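Local coordinates for glycerate dehydrogenase (Bacillus sp. 5mfcol3.1, PDB 6P2I), which reduces acyclic imino acids with NADPH, as an imine reductase belonging to the D-isomer-specific 2-hydroxyacid dehydrogenase family, at residues Y97-H105 with T272-Y280; H105-N114 with D221-R229. All blocks are in the same frame, centred on the assembly; numbering follows the deposited sequence. Where two conformers were deposited one is given.

Contact 1. Residues Y97-H105 with T272-Y280. With DAR (D-arginine), chain D; NAP (NADP nicotinamide-adenine-dinucleotide phosphate), chain C; EDO (1,2-ethanediol), chain I.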
# COMPACT_ATOMS: atom_id res chain seq x y z
N TYR A 97 21.06 2.56 -3.08
CA TYR A 97 20.25 3.52 -3.83
C TYR A 97 18.76 3.23 -3.75
O TYR A 97 17.95 4.16 -3.75
CB TYR A 97 20.69 3.54 -5.31
CG TYR A 97 20.38 2.26 -6.07
CD1 TYR A 97 21.22 1.14 -5.98
CD2 TYR A 97 19.25 2.16 -6.87
CE1 TYR A 97 20.91 -0.03 -6.66
CE2 TYR A 97 18.94 0.99 -7.55
CZ TYR A 97 19.77 -0.10 -7.43
OH TYR A 97 19.46 -1.26 -8.11
N SER A 98 18.36 1.96 -3.69
CA SER A 98 16.94 1.64 -3.84
C SER A 98 16.24 1.29 -2.53
O SER A 98 15.05 0.97 -2.57
CB SER A 98 16.75 0.48 -4.82
OG SER A 98 17.07 -0.76 -4.20
N LYS A 99 16.93 1.32 -1.39
CA LYS A 99 16.37 0.66 -0.21
C LYS A 99 15.05 1.30 0.22
O LYS A 99 14.14 0.59 0.66
CB LYS A 99 17.37 0.62 0.94
CG LYS A 99 17.79 1.94 1.60
CD LYS A 99 18.85 1.64 2.67
CE LYS A 99 19.31 2.93 3.38
NZ LYS A 99 20.15 2.65 4.59
N GLN A 100 14.91 2.63 0.09
CA GLN A 100 13.63 3.25 0.46
C GLN A 100 12.55 2.90 -0.55
O GLN A 100 11.40 2.61 -0.17
CB GLN A 100 13.79 4.77 0.59
CG GLN A 100 12.50 5.47 1.04
CD GLN A 100 12.17 5.18 2.48
OE1 GLN A 100 13.06 4.95 3.31
NE2 GLN A 100 10.88 5.21 2.82
N ALA A 101 12.88 2.95 -1.85
CA ALA A 101 11.93 2.58 -2.89
C ALA A 101 11.43 1.15 -2.70
O ALA A 101 10.23 0.88 -2.77
CB ALA A 101 12.57 2.75 -4.27
N VAL A 102 12.35 0.21 -2.43
CA VAL A 102 11.94 -1.18 -2.32
C VAL A 102 11.14 -1.40 -1.04
O VAL A 102 10.13 -2.11 -1.04
CB VAL A 102 13.16 -2.13 -2.39
CG1 VAL A 102 12.72 -3.58 -2.18
CG2 VAL A 102 13.85 -1.97 -3.74
N ALA A 103 11.58 -0.79 0.06
CA ALA A 103 10.83 -0.93 1.31
C ALA A 103 9.40 -0.40 1.15
O ALA A 103 8.45 -1.03 1.62
CB ALA A 103 11.55 -0.20 2.44
N GLU A 104 9.23 0.74 0.49
CA GLU A 104 7.87 1.23 0.26
C GLU A 104 7.10 0.28 -0.65
O GLU A 104 5.89 0.08 -0.46
CB GLU A 104 7.90 2.64 -0.33
CG GLU A 104 8.34 3.67 0.69
CD GLU A 104 8.24 5.11 0.21
OE1 GLU A 104 7.52 5.38 -0.78
OE2 GLU A 104 8.90 5.97 0.84
N HIS A 105 7.78 -0.35 -1.61
CA HIS A 105 7.10 -1.30 -2.48
C HIS A 105 6.60 -2.51 -1.73
O HIS A 105 5.58 -3.09 -2.10
CB HIS A 105 8.04 -1.75 -3.61
CG HIS A 105 7.34 -2.28 -4.80
ND1 HIS A 105 6.73 -1.46 -5.74
CD2 HIS A 105 7.16 -3.55 -5.25
CE1 HIS A 105 6.23 -2.20 -6.71
NE2 HIS A 105 6.47 -3.47 -6.43
N THR A 272 4.45 -7.37 -9.87
CA THR A 272 5.05 -6.18 -10.46
C THR A 272 6.29 -6.58 -11.25
O THR A 272 6.99 -7.54 -10.89
CB THR A 272 5.37 -5.13 -9.39
OG1 THR A 272 6.13 -5.70 -8.31
CG2 THR A 272 4.05 -4.56 -8.79
N PRO A 273 6.57 -5.90 -12.36
CA PRO A 273 7.64 -6.37 -13.28
C PRO A 273 9.04 -5.88 -12.89
O PRO A 273 9.73 -5.21 -13.67
CB PRO A 273 7.18 -5.79 -14.63
CG PRO A 273 6.53 -4.46 -14.25
CD PRO A 273 5.82 -4.75 -12.91
N GLY A 274 9.47 -6.24 -11.69
CA GLY A 274 10.75 -5.76 -11.19
C GLY A 274 10.82 -4.27 -10.97
O GLY A 274 11.91 -3.70 -10.98
N SER A 275 9.68 -3.60 -10.77
CA SER A 275 9.62 -2.15 -10.69
C SER A 275 9.77 -1.60 -9.27
O SER A 275 9.66 -0.39 -9.08
CB SER A 275 8.31 -1.65 -11.31
OG SER A 275 7.20 -2.31 -10.70
N ALA A 276 10.04 -2.47 -8.29
CA ALA A 276 10.09 -2.04 -6.89
C ALA A 276 11.07 -0.90 -6.66
O ALA A 276 10.82 -0.01 -5.83
CB ALA A 276 10.48 -3.23 -6.00
N TRP A 277 12.20 -0.91 -7.37
CA TRP A 277 13.27 0.03 -7.10
C TRP A 277 13.09 1.39 -7.74
O TRP A 277 13.84 2.31 -7.41
CB TRP A 277 14.60 -0.52 -7.60
CG TRP A 277 14.73 -0.52 -9.13
CD1 TRP A 277 14.16 -1.41 -10.01
CD2 TRP A 277 15.47 0.40 -9.92
NE1 TRP A 277 14.51 -1.09 -11.30
CE2 TRP A 277 15.31 0.02 -11.27
CE3 TRP A 277 16.26 1.52 -9.62
CZ2 TRP A 277 15.94 0.70 -12.33
CZ3 TRP A 277 16.87 2.20 -10.67
CH2 TRP A 277 16.71 1.79 -12.01
N TYR A 278 12.19 1.53 -8.72
CA TYR A 278 12.37 2.60 -9.69
C TYR A 278 11.63 3.87 -9.27
O TYR A 278 10.62 4.26 -9.84
CB TYR A 278 11.93 2.15 -11.09
CG TYR A 278 12.51 3.02 -12.18
CD1 TYR A 278 13.84 3.42 -12.16
CD2 TYR A 278 11.71 3.47 -13.23
CE1 TYR A 278 14.38 4.22 -13.14
CE2 TYR A 278 12.25 4.29 -14.24
CZ TYR A 278 13.58 4.65 -14.18
OH TYR A 278 14.12 5.45 -15.16
N SER A 279 12.20 4.54 -8.27
CA SER A 279 11.76 5.87 -7.87
C SER A 279 12.70 6.94 -8.41
O SER A 279 13.87 6.67 -8.73
CB SER A 279 11.66 6.00 -6.35
OG SER A 279 12.96 5.96 -5.76
N TYR A 280 12.18 8.17 -8.51
CA TYR A 280 13.04 9.30 -8.86
C TYR A 280 14.22 9.39 -7.91
O TYR A 280 15.36 9.66 -8.33
CB TYR A 280 12.26 10.61 -8.81
CG TYR A 280 11.24 10.79 -9.90
CD1 TYR A 280 11.61 11.23 -11.16
CD2 TYR A 280 9.90 10.51 -9.66
CE1 TYR A 280 10.65 11.41 -12.16
CE2 TYR A 280 8.94 10.68 -10.64
CZ TYR A 280 9.33 11.12 -11.89
OH TYR A 280 8.37 11.29 -12.87
N DAR D . 17.89 -6.26 -9.09
CA DAR D . 17.79 -4.99 -8.36
CB DAR D . 17.20 -3.88 -9.25
CG DAR D . 18.07 -3.55 -10.47
CD DAR D . 17.70 -2.20 -11.07
NE DAR D . 18.55 -1.74 -12.17
CZ DAR D . 19.23 -0.59 -12.07
NH1 DAR D . 19.53 -0.08 -10.87
NH2 DAR D . 19.62 0.07 -13.16
C DAR D . 19.13 -4.62 -7.76
O DAR D . 19.48 -3.43 -7.58
OXT DAR D . 19.87 -5.54 -7.43
PA NAP C . 22.19 -6.58 2.33
O1A NAP C . 23.44 -7.31 1.87
O2A NAP C . 22.30 -5.25 3.01
O5B NAP C . 21.39 -7.56 3.31
C5B NAP C . 21.28 -8.95 3.04
C4B NAP C . 20.67 -9.61 4.27
O4B NAP C . 20.46 -10.99 3.97
C3B NAP C . 21.61 -9.56 5.48
O3B NAP C . 20.82 -9.54 6.69
C2B NAP C . 22.33 -10.88 5.42
O2B NAP C . 22.81 -11.32 6.68
C1B NAP C . 21.19 -11.76 4.94
N9A NAP C . 21.68 -13.03 4.39
C8A NAP C . 22.63 -13.20 3.46
N7A NAP C . 22.84 -14.52 3.22
C5A NAP C . 22.01 -15.19 4.04
C6A NAP C . 21.71 -16.61 4.31
N6A NAP C . 22.36 -17.59 3.64
N1A NAP C . 20.77 -16.89 5.24
C2A NAP C . 20.11 -15.92 5.91
N3A NAP C . 20.32 -14.60 5.73
C4A NAP C . 21.25 -14.20 4.81
O3 NAP C . 21.23 -6.55 1.03
PN NAP C . 20.07 -5.49 0.69
O1N NAP C . 20.67 -4.18 0.25
O2N NAP C . 19.06 -5.47 1.82
O5D NAP C . 19.43 -6.18 -0.61
C5D NAP C . 18.86 -7.49 -0.53
C4D NAP C . 18.43 -7.97 -1.91
O4D NAP C . 17.37 -7.14 -2.38
C3D NAP C . 19.48 -7.83 -2.99
O3D NAP C . 20.43 -8.91 -2.99
C2D NAP C . 18.64 -7.78 -4.26
O2D NAP C . 18.55 -9.09 -4.83
C1D NAP C . 17.27 -7.29 -3.79
N1N NAP C . 16.93 -6.01 -4.42
C2N NAP C . 15.78 -5.91 -5.13
C3N NAP C . 15.44 -4.72 -5.76
C7N NAP C . 14.16 -4.63 -6.57
O7N NAP C . 14.02 -3.71 -7.36
N7N NAP C . 13.23 -5.59 -6.46
C4N NAP C . 16.29 -3.62 -5.65
C5N NAP C . 17.48 -3.75 -4.93
C6N NAP C . 17.77 -4.97 -4.31
P2B NAP C . 24.24 -10.88 7.29
O1X NAP C . 25.26 -11.22 6.22
O2X NAP C . 24.13 -9.39 7.52
O3X NAP C . 24.33 -11.66 8.57
C1 EDO I . 11.82 4.38 6.46
O1 EDO I . 12.95 5.08 5.92
C2 EDO I . 10.69 5.36 6.77
O2 EDO I . 10.08 5.82 5.56
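Trp277 meets Tyr97 and Ser98 where the loop after strand 269-271, the last of the Rossmann-type sheet, folds against the start of helix 99-114, a worked example of a packing interface that doubles as an active-site wall. The Trp277 side chain can be followed outward from CB, which lies 3.7 Å from Ser98 CB and also touches O7N, the nicotinamide amide oxygen of the cofactor. With CG set between the backbone N and the carbonyl carbon (chi1 72°), the ring turns one face to the D-arginine. CD1 is still beside O7N, at 3.5 Å, but CE2 already faces the ligand's aliphatic chain, 3.3 Å from its CD. CZ2 and CH2 reach the guanidinium carbon CZ, while Tyr278 CD1 packs on the opposite face. Trp277 CE3 comes to the edge of the Tyr97 ring, 3.4 Å from Tyr97 CE2, with the two planes 81° apart. Cut back to an alanine here, the loop would probably leave the D-arginine side chain without the flat surface it lies on and the Tyr97 edge without the indole beside it.

Deeper in, Ala276 sits on the imidazole of His105, its CA 3.5 Å from the ring centroid and nearly on the normal, a CH-pi contact. The edge of the same ring meets Thr272, whose OG1 also bonds to Asp253. Ala101 O and Ala276 O, two acceptors close together, are both bound by Arg115 of the second subunit. His105 NE2 donates to Thr272 OG1 over 2.9 Å, almost straight at 164° and close to the ring plane.

Contact 2. Residues H105-N114 with D221-R229. With NAP (NADP nicotinamide-adenine-dinucleotide phosphate), chain C.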
# COMPACT_ATOMS: atom_id res chain seq x y z
N HIS A 105 7.78 -0.35 -1.61
CA HIS A 105 7.10 -1.30 -2.48
C HIS A 105 6.60 -2.51 -1.73
O HIS A 105 5.58 -3.09 -2.10
CB HIS A 105 8.04 -1.75 -3.61
CG HIS A 105 7.34 -2.28 -4.80
ND1 HIS A 105 6.73 -1.46 -5.74
CD2 HIS A 105 7.16 -3.55 -5.25
CE1 HIS A 105 6.23 -2.20 -6.71
NE2 HIS A 105 6.47 -3.47 -6.43
N VAL A 106 7.32 -2.93 -0.68
CA VAL A 106 6.84 -4.04 0.13
C VAL A 106 5.44 -3.72 0.67
O VAL A 106 4.53 -4.55 0.64
CB VAL A 106 7.81 -4.34 1.29
CG1 VAL A 106 7.18 -5.28 2.30
CG2 VAL A 106 9.13 -4.92 0.76
N PHE A 107 5.26 -2.49 1.15
CA PHE A 107 3.96 -2.10 1.68
C PHE A 107 2.95 -1.87 0.57
O PHE A 107 1.77 -2.20 0.74
CB PHE A 107 4.11 -0.88 2.60
CG PHE A 107 4.75 -1.23 3.90
CD1 PHE A 107 6.13 -1.27 4.03
CD2 PHE A 107 3.96 -1.57 4.98
CE1 PHE A 107 6.71 -1.63 5.22
CE2 PHE A 107 4.54 -1.93 6.19
CZ PHE A 107 5.91 -1.96 6.31
N ALA A 108 3.39 -1.36 -0.59
CA ALA A 108 2.50 -1.29 -1.74
C ALA A 108 1.94 -2.67 -2.08
O ALA A 108 0.72 -2.83 -2.26
CB ALA A 108 3.24 -0.71 -2.95
N LEU A 109 2.81 -3.68 -2.16
CA LEU A 109 2.35 -5.02 -2.48
C LEU A 109 1.49 -5.61 -1.37
O LEU A 109 0.46 -6.23 -1.65
CB LEU A 109 3.55 -5.93 -2.73
CG LEU A 109 4.30 -5.66 -4.02
CD1 LEU A 109 5.60 -6.48 -4.04
CD2 LEU A 109 3.43 -6.01 -5.24
N LEU A 110 1.92 -5.45 -0.12
CA LEU A 110 1.18 -6.00 1.02
C LEU A 110 -0.25 -5.46 1.05
O LEU A 110 -1.20 -6.22 1.21
CB LEU A 110 1.91 -5.67 2.32
CG LEU A 110 1.19 -5.91 3.65
CD1 LEU A 110 0.78 -7.36 3.81
CD2 LEU A 110 2.09 -5.48 4.81
N PHE A 111 -0.40 -4.15 0.88
CA PHE A 111 -1.73 -3.55 0.89
C PHE A 111 -2.53 -3.98 -0.34
O PHE A 111 -3.73 -4.24 -0.24
CB PHE A 111 -1.62 -2.03 0.95
CG PHE A 111 -1.33 -1.47 2.32
CD1 PHE A 111 -2.09 -1.88 3.43
CD2 PHE A 111 -0.32 -0.54 2.51
CE1 PHE A 111 -1.81 -1.37 4.70
CE2 PHE A 111 -0.04 -0.03 3.76
CZ PHE A 111 -0.80 -0.43 4.86
N ALA A 112 -1.88 -4.07 -1.51
CA ALA A 112 -2.59 -4.51 -2.71
C ALA A 112 -3.13 -5.92 -2.54
O ALA A 112 -4.25 -6.23 -2.99
CB ALA A 112 -1.65 -4.43 -3.92
N VAL A 113 -2.36 -6.80 -1.89
CA VAL A 113 -2.86 -8.15 -1.60
C VAL A 113 -3.96 -8.08 -0.55
O VAL A 113 -5.05 -8.65 -0.73
CB VAL A 113 -1.71 -9.05 -1.12
CG1 VAL A 113 -2.24 -10.39 -0.63
CG2 VAL A 113 -0.67 -9.26 -2.24
N ASN A 114 -3.69 -7.40 0.57
CA ASN A 114 -4.59 -7.43 1.71
C ASN A 114 -5.95 -6.85 1.35
O ASN A 114 -6.98 -7.37 1.78
CB ASN A 114 -3.99 -6.66 2.88
CG ASN A 114 -3.58 -7.57 4.01
OD1 ASN A 114 -3.20 -8.72 3.78
ND2 ASN A 114 -3.66 -7.07 5.24
N ASP A 221 -3.76 -17.42 6.81
CA ASP A 221 -4.04 -16.11 6.22
C ASP A 221 -2.77 -15.29 6.03
O ASP A 221 -2.82 -14.06 5.99
CB ASP A 221 -5.07 -15.35 7.06
CG ASP A 221 -6.44 -16.02 7.05
N ALA A 222 -1.63 -15.96 5.86
CA ALA A 222 -0.35 -15.28 5.69
C ALA A 222 -0.28 -14.59 4.33
O ALA A 222 -0.93 -15.00 3.36
CB ALA A 222 0.80 -16.28 5.81
N VAL A 223 0.53 -13.53 4.26
CA VAL A 223 0.87 -12.87 3.01
C VAL A 223 2.38 -12.95 2.83
O VAL A 223 3.14 -12.62 3.75
CB VAL A 223 0.41 -11.40 2.98
CG1 VAL A 223 0.99 -10.69 1.75
CG2 VAL A 223 -1.12 -11.32 2.98
N LEU A 224 2.80 -13.40 1.66
CA LEU A 224 4.21 -13.53 1.32
C LEU A 224 4.58 -12.45 0.30
O LEU A 224 3.89 -12.30 -0.71
CB LEU A 224 4.49 -14.92 0.75
CG LEU A 224 5.89 -15.18 0.21
CD1 LEU A 224 6.93 -15.01 1.30
CD2 LEU A 224 5.95 -16.58 -0.41
N ILE A 225 5.63 -11.70 0.59
CA ILE A 225 6.13 -10.64 -0.28
C ILE A 225 7.53 -11.02 -0.75
O ILE A 225 8.38 -11.37 0.07
CB ILE A 225 6.15 -9.27 0.43
CG1 ILE A 225 4.78 -8.92 1.03
CG2 ILE A 225 6.66 -8.19 -0.52
CD1 ILE A 225 3.68 -8.76 -0.02
N ASN A 226 7.78 -10.95 -2.06
CA ASN A 226 9.12 -11.18 -2.58
C ASN A 226 9.53 -10.04 -3.51
O ASN A 226 9.09 -9.99 -4.67
CB ASN A 226 9.23 -12.53 -3.28
CG ASN A 226 10.67 -12.89 -3.57
OD1 ASN A 226 11.58 -12.30 -2.98
ND2 ASN A 226 10.89 -13.83 -4.48
N THR A 227 10.37 -9.14 -3.01
CA THR A 227 11.05 -8.17 -3.85
C THR A 227 12.44 -8.64 -4.25
O THR A 227 13.22 -7.84 -4.77
CB THR A 227 11.15 -6.81 -3.16
OG1 THR A 227 11.81 -6.96 -1.89
CG2 THR A 227 9.77 -6.22 -2.89
N CYS A 228 12.78 -9.90 -3.99
CA CYS A 228 14.06 -10.47 -4.39
C CYS A 228 13.85 -11.48 -5.51
O CYS A 228 12.77 -11.56 -6.12
CB CYS A 228 14.75 -11.09 -3.17
SG CYS A 228 15.23 -9.88 -1.92
N ARG A 229 14.89 -12.25 -5.81
CA ARG A 229 14.83 -13.19 -6.92
C ARG A 229 13.73 -14.22 -6.70
O ARG A 229 13.49 -14.66 -5.57
CB ARG A 229 16.18 -13.90 -7.09
CG ARG A 229 17.24 -13.05 -7.75
CD ARG A 229 17.00 -12.93 -9.25
NE ARG A 229 18.25 -12.80 -10.00
CZ ARG A 229 18.35 -12.97 -11.31
NH1 ARG A 229 19.52 -12.83 -11.92
NH2 ARG A 229 17.27 -13.26 -12.02
PA NAP C . 22.19 -6.58 2.33
O1A NAP C . 23.44 -7.31 1.87
O2A NAP C . 22.30 -5.25 3.01
O5B NAP C . 21.39 -7.56 3.31
C5B NAP C . 21.28 -8.95 3.04
C4B NAP C . 20.67 -9.61 4.27
O4B NAP C . 20.46 -10.99 3.97
C3B NAP C . 21.61 -9.56 5.48
O3B NAP C . 20.82 -9.54 6.69
C2B NAP C . 22.33 -10.88 5.42
O2B NAP C . 22.81 -11.32 6.68
C1B NAP C . 21.19 -11.76 4.94
N9A NAP C . 21.68 -13.03 4.39
C8A NAP C . 22.63 -13.20 3.46
N7A NAP C . 22.84 -14.52 3.22
C5A NAP C . 22.01 -15.19 4.04
C6A NAP C . 21.71 -16.61 4.31
N6A NAP C . 22.36 -17.59 3.64
N1A NAP C . 20.77 -16.89 5.24
C2A NAP C . 20.11 -15.92 5.91
N3A NAP C . 20.32 -14.60 5.73
C4A NAP C . 21.25 -14.20 4.81
O3 NAP C . 21.23 -6.55 1.03
PN NAP C . 20.07 -5.49 0.69
O1N NAP C . 20.67 -4.18 0.25
O2N NAP C . 19.06 -5.47 1.82
O5D NAP C . 19.43 -6.18 -0.61
C5D NAP C . 18.86 -7.49 -0.53
C4D NAP C . 18.43 -7.97 -1.91
O4D NAP C . 17.37 -7.14 -2.38
C3D NAP C . 19.48 -7.83 -2.99
O3D NAP C . 20.43 -8.91 -2.99
C2D NAP C . 18.64 -7.78 -4.26
O2D NAP C . 18.55 -9.09 -4.83
C1D NAP C . 17.27 -7.29 -3.79
N1N NAP C . 16.93 -6.01 -4.42
C2N NAP C . 15.78 -5.91 -5.13
C3N NAP C . 15.44 -4.72 -5.76
C7N NAP C . 14.16 -4.63 -6.57
O7N NAP C . 14.02 -3.71 -7.36
N7N NAP C . 13.23 -5.59 -6.46
C4N NAP C . 16.29 -3.62 -5.65
C5N NAP C . 17.48 -3.75 -4.93
C6N NAP C . 17.77 -4.97 -4.31
P2B NAP C . 24.24 -10.88 7.29
O1X NAP C . 25.26 -11.22 6.22
O2X NAP C . 24.13 -9.39 7.52
O3X NAP C . 24.33 -11.66 8.57
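Val106 and Ile225 mark the nearest backbone approach, where helix 105-114 runs over strand 223-226 with the axes 8.9 Å apart and the two directions 146° from parallel. This is the helix-on-sheet layer of the Rossmann-type nucleotide-binding domain: the strand lies within a parallel sheet, hydrogen-bonded to its neighbours 195-198 and 249-252, and the helix covers one face. No hydrogen bond crosses between the two segments, so the layer illustrates a join made by apolar packing.

Alternate strand residues face the helix. Ile225 is central, and its two branches diverge. CG2, anti to the backbone N, touches Val106 CG1 and Leu109 CD1, each at 4.1 Å. The other arm bends at chi2 (-63°), which brings CD1 against the helix itself, 3.8 Å from Leu110 N and beside Leu109 CB. Val223, two residues earlier on the strand, divides its methyls in a similar way: CG1 meets the tip of Leu110 at CD1, whereas CG2 packs 3.9 Å from Val113 CG1, the two valine side chains sliding past each other in opposite directions. The same CG2 lies 3.4 Å from Asn114 OD1, a polar atom whose hydrogen-bond partner is Arg248. Val270 of strand 269-271, two places across the sheet, packs on Leu109 and Val113 as well.

Beyond the strand end the chain turns toward the cofactor. Thr227 CG2 rests on Val106 CG2, the two side chains crossing at about a right angle, and lies near the plane of the His105 ring, at its edge. Asn226 points away from the helix and shapes the turn, its OD1 accepting from Cys228 N in an Asx turn while ND2 reaches Arg229 O. Thr227 O receives the nicotinamide amide N7N over 2.8 Å.

How the contacts relate
Both contacts are buried, and both use helix 99-114: contact 1 its N-terminal part, contact 2 the remainder. His105 belongs to both, offering a ring face and a polar edge to the loop of contact 1 and little more than a ring edge to contact 2. Contact 1, at the cofactor and D-arginine, mixes aromatic, polar and ligand contacts; contact 2, where the helix lies on the sheet, is almost wholly aliphatic and nears the cofactor at the strand's end. The two join where Val102 CG1 packs 3.5 Å from Thr227 OG1 and Thr272 CG2 meets Leu109 CD2. Arg115 of the second subunit bonds within contact 1, and its Phe111 packs on the helix of contact 2.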